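Local coordinates for rhamnonate dehydratase (Gibberella zeae PH-1, PDB 3FXG), which probably catalyses the magnesium-dependent dehydration of L-rhamnonate, as a member of the enolase superfamily, at residues 12-17 and 100-105; 190-195 and 225-230; 327-332 and 365-370. All blocks are in the same frame, centred on the assembly; numbering follows the deposited sequence.

Contact 1: residues 12-17 and 100-105; sequences KAIRSF and FLIGAD
Ile14 and Leu101 meet methyl to methyl. CD1 of Ile14 lies 3.5 Å from CD1 of Leu101. The two side chains slant across each other, and their CD1 methyls make the touch. In Ile14 CG1 stands anti to the backbone N (chi1 180°), which carries CD1 toward the helix end. Val93 and Glu98 of helix 86-101 and Val69 of strand 66-73 also pack on Ile14, and Leu112 of helix 109-119 packs on Leu101.

A second apolar group rests on the strand backbone. CD1 of Ile102 lies 3.9 Å from CA of Ala13 and 3.9 Å from O of Lys12. Its contact with CG2 of Ile14 is looser, at 4.2 Å.

Leu101 to Ala104 form a type II turn, closed by Ala104 N to Leu101 O at 3.0 Å. Gly103 has the positive phi (85°) of the third position. Lys12 and Ala13 form a classic beta bulge opposite Glu72.

The strand and the end of helix 86-101 join here in the N-terminal capping domain of the enolase superfamily. Between the segments the hold is dispersion, buried at Ile14 and Leu101 but exposed at Ile102. A backbone bond from Gly103 to Ile11 adds a polar tie to the same strand.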
loop_
_atom_site.group_PDB
_atom_site.type_symbol
_atom_site.label_atom_id
_atom_site.label_comp_id
_atom_site.label_asym_id
_atom_site.label_seq_id
_atom_site.Cartn_x
_atom_site.Cartn_y
_atom_site.Cartn_z
ATOM N N LYS A 12 6.307 5.474 52.321
ATOM C CA LYS A 12 5.774 5.019 53.596
ATOM C C LYS A 12 4.257 4.878 53.586
ATOM O O LYS A 12 3.715 3.892 54.095
ATOM C CB LYS A 12 6.186 5.998 54.699
ATOM C CG LYS A 12 5.639 5.660 56.077
ATOM C CD LYS A 12 6.079 6.695 57.100
ATOM C CE LYS A 12 5.561 6.354 58.491
ATOM N NZ LYS A 12 6.046 7.319 59.521
ATOM N N ALA A 13 3.573 5.858 53.007
ATOM C CA ALA A 13 2.121 5.829 52.968
ATOM C C ALA A 13 1.537 6.648 51.828
ATOM O O ALA A 13 2.208 7.506 51.250
ATOM C CB ALA A 13 1.564 6.336 54.298
ATOM N N ILE A 14 0.281 6.361 51.504
ATOM C CA ILE A 14 -0.423 7.088 50.462
ATOM C C ILE A 14 -1.819 7.414 50.975
ATOM O O ILE A 14 -2.494 6.566 51.560
ATOM C CB ILE A 14 -0.520 6.271 49.147
ATOM C CG1 ILE A 14 -1.270 7.082 48.088
ATOM C CG2 ILE A 14 -1.216 4.948 49.395
ATOM C CD1 ILE A 14 -1.136 6.528 46.675
ATOM N N ARG A 15 -2.234 8.658 50.777
ATOM C CA ARG A 15 -3.544 9.112 51.217
ATOM C C ARG A 15 -4.256 9.767 50.038
ATOM O O ARG A 15 -3.612 10.332 49.157
ATOM C CB ARG A 15 -3.391 10.129 52.356
ATOM C CG ARG A 15 -2.725 9.590 53.621
ATOM C CD ARG A 15 -2.564 10.687 54.674
ATOM N NE ARG A 15 -1.535 11.668 54.322
ATOM C CZ ARG A 15 -0.234 11.518 54.572
ATOM N NH1 ARG A 15 0.209 10.424 55.181
ATOM N NH2 ARG A 15 0.628 12.462 54.214
ATOM N N SER A 16 -5.581 9.678 50.008
ATOM C CA SER A 16 -6.345 10.300 48.934
ATOM C C SER A 16 -7.514 11.060 49.531
ATOM O O SER A 16 -8.068 10.666 50.561
ATOM C CB SER A 16 -6.850 9.253 47.931
ATOM O OG SER A 16 -7.814 8.397 48.508
ATOM N N PHE A 17 -7.878 12.156 48.878
ATOM C CA PHE A 17 -8.967 13.003 49.336
ATOM C C PHE A 17 -9.827 13.446 48.170
ATOM O O PHE A 17 -9.340 13.612 47.052
ATOM C CB PHE A 17 -8.411 14.264 50.003
ATOM C CG PHE A 17 -7.508 13.993 51.164
ATOM C CD1 PHE A 17 -8.021 13.892 52.452
ATOM C CD2 PHE A 17 -6.138 13.831 50.970
ATOM C CE1 PHE A 17 -7.185 13.632 53.534
ATOM C CE2 PHE A 17 -5.292 13.570 52.045
ATOM C CZ PHE A 17 -5.817 13.470 53.329
ATOM N N PHE A 100 1.362 -1.555 45.072
ATOM C CA PHE A 100 2.604 -1.429 44.311
ATOM C C PHE A 100 3.508 -0.323 44.840
ATOM O O PHE A 100 4.709 -0.305 44.564
ATOM C CB PHE A 100 2.287 -1.129 42.845
ATOM C CG PHE A 100 1.353 -2.114 42.214
ATOM C CD1 PHE A 100 1.781 -3.402 41.914
ATOM C CD2 PHE A 100 0.037 -1.761 41.932
ATOM C CE1 PHE A 100 0.910 -4.328 41.343
ATOM C CE2 PHE A 100 -0.841 -2.680 41.363
ATOM C CZ PHE A 100 -0.403 -3.965 41.068
ATOM N N LEU A 101 2.928 0.585 45.612
ATOM C CA LEU A 101 3.665 1.733 46.123
ATOM C C LEU A 101 4.315 1.620 47.497
ATOM O O LEU A 101 5.454 2.046 47.675
ATOM C CB LEU A 101 2.744 2.953 46.114
ATOM C CG LEU A 101 2.019 3.212 44.790
ATOM C CD1 LEU A 101 0.967 4.288 44.989
ATOM C CD2 LEU A 101 3.024 3.614 43.720
ATOM N N ILE A 102 3.598 1.070 48.471
ATOM C CA ILE A 102 4.148 0.974 49.821
ATOM C C ILE A 102 5.466 0.210 49.877
ATOM O O ILE A 102 5.559 -0.927 49.417
ATOM C CB ILE A 102 3.145 0.315 50.800
ATOM C CG1 ILE A 102 1.783 1.015 50.717
ATOM C CG2 ILE A 102 3.683 0.406 52.226
ATOM C CD1 ILE A 102 1.836 2.512 50.952
ATOM N N GLY A 103 6.486 0.854 50.441
ATOM C CA GLY A 103 7.794 0.231 50.565
ATOM C C GLY A 103 8.691 0.365 49.345
ATOM O O GLY A 103 9.857 -0.029 49.382
ATOM N N ALA A 104 8.161 0.934 48.267
ATOM C CA ALA A 104 8.931 1.096 47.034
ATOM C C ALA A 104 9.816 2.336 47.013
ATOM O O ALA A 104 9.584 3.294 47.748
ATOM C CB ALA A 104 7.983 1.127 45.831
ATOM N N ASP A 105 10.842 2.298 46.170
ATOM C CA ASP A 105 11.750 3.426 46.007
ATOM C C ASP A 105 11.015 4.333 45.025
ATOM O O ASP A 105 10.736 3.928 43.899
ATOM C CB ASP A 105 13.075 2.964 45.388
ATOM C CG ASP A 105 14.137 4.052 45.390
ATOM O OD1 ASP A 105 13.821 5.207 45.028
ATOM O OD2 ASP A 105 15.294 3.751 45.747
#

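Contact 2: residues 190-195 and 225-230; sequences FCPDDG and MSLNVS
Pro192 lies against three consecutive residues, Ser226, Leu227 and Asn228. Its ring and the Leu227 side chain cross at about a right angle. CD2 is the branch of Leu227 that touches. It sits 3.6 Å from CD of Pro192 and 3.8 Å from CG. A chi1 of -44° sets CG of Leu227 anti to the carbonyl carbon, and chi2 (-179°) then leaves CD2 as the branch nearest the proline. Leu235 and Thr232 of helix 229-238 also pack on Leu227.

Asn228 runs past the same ring in the opposite direction. Its ND2 lies 3.7 Å from CB of Pro192 and 3.8 Å from CG, so across this contact the amide nitrogen meets ring carbons. The other end of the amide has a different task. Asn228 is the N-cap of helix 229-238, and its OD1 accepts from the backbone N of Tyr231. That bond helps fix the amide. Tyr231 also packs on Pro192.

Ser226 takes part through its backbone. Its O is 3.4 Å from CD of Pro192.

Pro192 opens a short 3-10 turn, in which Gly195 N bonds to Pro192 O at 2.9 Å. The contact thus joins two neighbouring beta-to-alpha loops of the barrel, after strands 184-187 and 219-222. The latter strand ends at the magnesium ligand Asp222, and the side chain of Ser226 lies about 11 Å from the metal. The proline ring takes van der Waals contact from a methyl, a carbonyl O and an amide N. The bonds of Ser226 OG and Asn228 OD1 go to Cys223, Ser43 and Tyr231, not to Pro192.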
loop_
_atom_site.group_PDB
_atom_site.type_symbol
_atom_site.label_atom_id
_atom_site.label_comp_id
_atom_site.label_asym_id
_atom_site.label_seq_id
_atom_site.Cartn_x
_atom_site.Cartn_y
_atom_site.Cartn_z
ATOM N N PHE A 190 -21.916 24.923 17.453
ATOM C CA PHE A 190 -22.920 23.954 17.015
ATOM C C PHE A 190 -22.398 22.663 16.393
ATOM O O PHE A 190 -21.386 22.660 15.695
ATOM C CB PHE A 190 -23.885 24.663 16.065
ATOM C CG PHE A 190 -24.379 25.975 16.605
ATOM C CD1 PHE A 190 -25.277 26.009 17.670
ATOM C CD2 PHE A 190 -23.878 27.177 16.114
ATOM C CE1 PHE A 190 -25.665 27.221 18.242
ATOM C CE2 PHE A 190 -24.258 28.394 16.680
ATOM C CZ PHE A 190 -25.152 28.414 17.746
ATOM N N CYS A 191 -23.111 21.570 16.661
ATOM C CA CYS A 191 -22.743 20.248 16.165
ATOM C C CYS A 191 -23.378 19.942 14.806
ATOM O O CYS A 191 -24.260 20.663 14.346
ATOM C CB CYS A 191 -23.155 19.176 17.182
ATOM S SG CYS A 191 -24.932 18.823 17.223
ATOM N N PRO A 192 -22.931 18.859 14.148
ATOM C CA PRO A 192 -23.456 18.466 12.836
ATOM C C PRO A 192 -24.972 18.266 12.770
ATOM O O PRO A 192 -25.588 18.511 11.735
ATOM C CB PRO A 192 -22.691 17.178 12.533
ATOM C CG PRO A 192 -21.376 17.408 13.213
ATOM C CD PRO A 192 -21.807 17.989 14.540
ATOM N N ASP A 193 -25.572 17.821 13.870
ATOM C CA ASP A 193 -27.010 17.590 13.886
ATOM C C ASP A 193 -27.844 18.857 13.727
ATOM O O ASP A 193 -29.062 18.787 13.574
ATOM C CB ASP A 193 -27.412 16.844 15.158
ATOM C CG ASP A 193 -26.929 15.408 15.155
ATOM O OD1 ASP A 193 -27.230 14.683 14.182
ATOM O OD2 ASP A 193 -26.250 15.000 16.117
ATOM N N ASP A 194 -27.192 20.015 13.761
ATOM C CA ASP A 194 -27.896 21.279 13.580
ATOM C C ASP A 194 -27.931 21.603 12.089
ATOM O O ASP A 194 -28.387 22.670 11.676
ATOM C CB ASP A 194 -27.206 22.398 14.363
ATOM C CG ASP A 194 -27.656 22.456 15.813
ATOM O OD1 ASP A 194 -27.962 21.391 16.388
ATOM O OD2 ASP A 194 -27.695 23.565 16.384
ATOM N N GLY A 195 -27.438 20.662 11.289
ATOM C CA GLY A 195 -27.436 20.817 9.847
ATOM C C GLY A 195 -26.760 22.047 9.277
ATOM O O GLY A 195 -25.912 22.671 9.917
HETATM N N MSE A 225 -14.297 16.816 20.266
HETATM C CA MSE A 225 -14.666 15.511 19.700
HETATM C C MSE A 225 -16.129 15.383 19.254
HETATM O O MSE A 225 -16.708 14.296 19.286
HETATM C CB MSE A 225 -14.312 14.392 20.706
HETATM C CG MSE A 225 -14.993 14.473 22.073
HETATM SE SE MSE A 225 -14.248 13.285 23.471
HETATM C CE MSE A 225 -14.772 14.330 25.011
ATOM N N SER A 226 -16.702 16.479 18.768
ATOM C CA SER A 226 -18.114 16.486 18.392
ATOM C C SER A 226 -18.518 16.399 16.925
ATOM O O SER A 226 -19.709 16.305 16.633
ATOM C CB SER A 226 -18.775 17.732 18.978
ATOM O OG SER A 226 -18.335 18.891 18.284
ATOM N N LEU A 227 -17.566 16.442 15.999
ATOM C CA LEU A 227 -17.937 16.401 14.589
ATOM C C LEU A 227 -17.717 15.034 13.954
ATOM O O LEU A 227 -17.586 14.019 14.642
ATOM C CB LEU A 227 -17.151 17.464 13.807
ATOM C CG LEU A 227 -17.065 18.845 14.469
ATOM C CD1 LEU A 227 -16.284 19.792 13.564
ATOM C CD2 LEU A 227 -18.471 19.388 14.739
ATOM N N ASN A 228 -17.709 15.014 12.627
ATOM C CA ASN A 228 -17.473 13.788 11.878
ATOM C C ASN A 228 -16.692 14.192 10.632
ATOM O O ASN A 228 -16.540 15.385 10.355
ATOM C CB ASN A 228 -18.795 13.103 11.514
ATOM C CG ASN A 228 -19.687 13.969 10.657
ATOM O OD1 ASN A 228 -19.309 14.381 9.560
ATOM N ND2 ASN A 228 -20.887 14.243 11.152
ATOM N N VAL A 229 -16.194 13.216 9.882
ATOM C CA VAL A 229 -15.391 13.515 8.702
ATOM C C VAL A 229 -16.022 14.447 7.677
ATOM O O VAL A 229 -15.422 15.463 7.314
ATOM C CB VAL A 229 -14.935 12.215 7.997
ATOM C CG1 VAL A 229 -14.211 12.546 6.696
ATOM C CG2 VAL A 229 -14.004 11.434 8.917
ATOM N N SER A 230 -17.220 14.110 7.203
ATOM C CA SER A 230 -17.888 14.940 6.204
ATOM C C SER A 230 -18.161 16.359 6.687
ATOM O O SER A 230 -17.902 17.327 5.968
ATOM C CB SER A 230 -19.212 14.302 5.770
ATOM O OG SER A 230 -18.989 13.090 5.073
#

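Contact 3: residues 327-332 and 365-370; sequences SGPYSY and IDEPIP
Tyr332 reaches from helix 329-335 to the loop at Pro368. From CB its ring leaves with CG anti to the carbonyl carbon (chi1 -53°), which sends it toward the loop. CD2 comes first against that loop, 4.1 Å from CG of Pro368. CE2 follows, 3.6 Å from O of Pro368, which approaches the ring obliquely. One face of the ring lies over the start of its own helix. The O of Gly328 is 3.0 Å above the plane and over the centre, with Pro329 N nearer the rim. The carbonyl itself accepts from the backbone N atoms of Ser331 and Tyr332.

Gly328 is the N-cap of helix 329-335. This helix belongs to the enolase C-terminal domain, built on the beta/alpha barrel fold. Leu375 of strand 374-376 and Tyr346 of strand 344-347 also pack on Tyr332, and Phe166 of strand 163-169 meets its ring.

At the tip, OH donates to a water lying in the ring plane, 2.5 Å away. That water donates in turn to O of Pro368 at 2.6 Å and to OE2 of Glu367 at 2.8 Å. It is gripped by three bonds and ties the phenol to the loop. Both carboxylate oxygens of Glu367 have backbone partners too, OE2 with Val359 N and OE1 with Phe360 N. Beside the tyrosine, Pro329 and Pro368 meet at a slant, with CG of Pro329 3.9 Å from CD of Pro368.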
loop_
_atom_site.group_PDB
_atom_site.type_symbol
_atom_site.label_atom_id
_atom_site.label_comp_id
_atom_site.label_asym_id
_atom_site.label_seq_id
_atom_site.Cartn_x
_atom_site.Cartn_y
_atom_site.Cartn_z
ATOM N N SER A 327 -3.581 21.510 32.058
ATOM C CA SER A 327 -2.756 20.828 33.063
ATOM C C SER A 327 -1.933 21.639 34.067
ATOM O O SER A 327 -1.338 21.063 34.979
ATOM C CB SER A 327 -1.835 19.818 32.368
ATOM O OG SER A 327 -2.588 18.847 31.663
ATOM N N GLY A 328 -1.886 22.958 33.916
ATOM C CA GLY A 328 -1.128 23.770 34.857
ATOM C C GLY A 328 0.342 23.394 35.010
ATOM O O GLY A 328 0.971 22.972 34.043
ATOM N N PRO A 329 0.923 23.543 36.213
ATOM C CA PRO A 329 2.332 23.214 36.473
ATOM C C PRO A 329 2.769 21.823 36.007
ATOM O O PRO A 329 3.926 21.622 35.636
ATOM C CB PRO A 329 2.446 23.382 37.982
ATOM C CG PRO A 329 1.505 24.523 38.243
ATOM C CD PRO A 329 0.300 24.139 37.410
ATOM N N TYR A 330 1.855 20.861 36.033
ATOM C CA TYR A 330 2.196 19.512 35.595
ATOM C C TYR A 330 2.591 19.545 34.123
ATOM O O TYR A 330 3.396 18.731 33.666
ATOM C CB TYR A 330 1.013 18.567 35.811
ATOM C CG TYR A 330 0.516 18.575 37.235
ATOM C CD1 TYR A 330 1.410 18.468 38.302
ATOM C CD2 TYR A 330 -0.840 18.721 37.522
ATOM C CE1 TYR A 330 0.966 18.511 39.619
ATOM C CE2 TYR A 330 -1.294 18.765 38.838
ATOM C CZ TYR A 330 -0.385 18.661 39.879
ATOM O OH TYR A 330 -0.819 18.726 41.181
ATOM N N SER A 331 2.022 20.489 33.382
ATOM C CA SER A 331 2.348 20.628 31.973
ATOM C C SER A 331 3.465 21.652 31.774
ATOM O O SER A 331 4.290 21.504 30.875
ATOM C CB SER A 331 1.107 21.029 31.171
ATOM O OG SER A 331 0.452 22.139 31.760
ATOM N N TYR A 332 3.512 22.680 32.619
ATOM C CA TYR A 332 4.555 23.696 32.483
ATOM C C TYR A 332 5.946 23.084 32.606
ATOM O O TYR A 332 6.826 23.358 31.791
ATOM C CB TYR A 332 4.400 24.801 33.539
ATOM C CG TYR A 332 3.024 25.427 33.587
ATOM C CD1 TYR A 332 2.168 25.365 32.487
ATOM C CD2 TYR A 332 2.572 26.080 34.736
ATOM C CE1 TYR A 332 0.902 25.929 32.528
ATOM C CE2 TYR A 332 1.303 26.651 34.786
ATOM C CZ TYR A 332 0.476 26.569 33.678
ATOM O OH TYR A 332 -0.787 27.111 33.715
ATOM N N ILE A 365 -2.042 27.951 46.937
ATOM C CA ILE A 365 -1.894 29.385 47.176
ATOM C C ILE A 365 -0.866 30.074 46.281
ATOM O O ILE A 365 -0.811 31.304 46.232
ATOM C CB ILE A 365 -1.488 29.665 48.638
ATOM C CG1 ILE A 365 -0.112 29.068 48.918
ATOM C CG2 ILE A 365 -2.511 29.076 49.592
ATOM C CD1 ILE A 365 0.356 29.237 50.354
ATOM N N ASP A 366 -0.063 29.289 45.566
ATOM C CA ASP A 366 0.985 29.861 44.727
ATOM C C ASP A 366 1.100 29.313 43.305
ATOM O O ASP A 366 2.207 29.166 42.783
ATOM C CB ASP A 366 2.331 29.687 45.429
ATOM C CG ASP A 366 2.560 28.263 45.895
ATOM O OD1 ASP A 366 1.757 27.376 45.524
ATOM O OD2 ASP A 366 3.543 28.028 46.630
ATOM N N GLU A 367 -0.027 29.017 42.672
ATOM C CA GLU A 367 0.014 28.501 41.312
ATOM C C GLU A 367 0.522 29.605 40.383
ATOM O O GLU A 367 0.005 30.720 40.400
ATOM C CB GLU A 367 -1.388 28.065 40.873
ATOM C CG GLU A 367 -1.434 27.313 39.550
ATOM C CD GLU A 367 -2.855 27.095 39.051
ATOM O OE1 GLU A 367 -3.691 26.570 39.819
ATOM O OE2 GLU A 367 -3.133 27.447 37.887
ATOM N N PRO A 368 1.563 29.321 39.583
ATOM C CA PRO A 368 2.082 30.342 38.667
ATOM C C PRO A 368 1.077 30.515 37.527
ATOM O O PRO A 368 0.676 29.538 36.899
ATOM C CB PRO A 368 3.407 29.744 38.202
ATOM C CG PRO A 368 3.123 28.271 38.212
ATOM C CD PRO A 368 2.373 28.092 39.517
ATOM N N ILE A 369 0.665 31.751 37.269
ATOM C CA ILE A 369 -0.320 32.013 36.222
ATOM C C ILE A 369 0.197 32.952 35.136
ATOM O O ILE A 369 0.832 33.962 35.425
ATOM C CB ILE A 369 -1.610 32.594 36.843
ATOM C CG1 ILE A 369 -2.219 31.569 37.800
ATOM C CG2 ILE A 369 -2.611 32.954 35.752
ATOM C CD1 ILE A 369 -3.357 32.109 38.633
ATOM N N PRO A 370 -0.079 32.627 33.861
ATOM C CA PRO A 370 0.371 33.451 32.736
ATOM C C PRO A 370 -0.478 34.694 32.490
ATOM O O PRO A 370 -1.085 34.846 31.429
ATOM C CB PRO A 370 0.327 32.471 31.569
ATOM C CG PRO A 370 -0.889 31.675 31.881
ATOM C CD PRO A 370 -0.739 31.402 33.374
HETATM O O HOH W 1 -1.363 28.211 35.892
#

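How the contacts relate
The three contacts follow one another along the chain without overlap. Contact 1 lies in the N-terminal domain, between strand 11-19 of the antiparallel sheet and the end of helix 86-101. Contacts 2 and 3 both belong to the C-terminal barrel domain. Contact 2 joins loops leading into helices 195-213 and 229-238; contact 3 joins the start of helix 329-335 to the loop before strand 374-376. Centres of contacts 1 and 2 are 45 Å apart, on opposite sides of the chain's centre. Contact 3 is 25 Å from contact 1 and 33 Å from contact 2, centre to centre. None touches another; contacts 2 and 3 sit at separate places in the barrel domain.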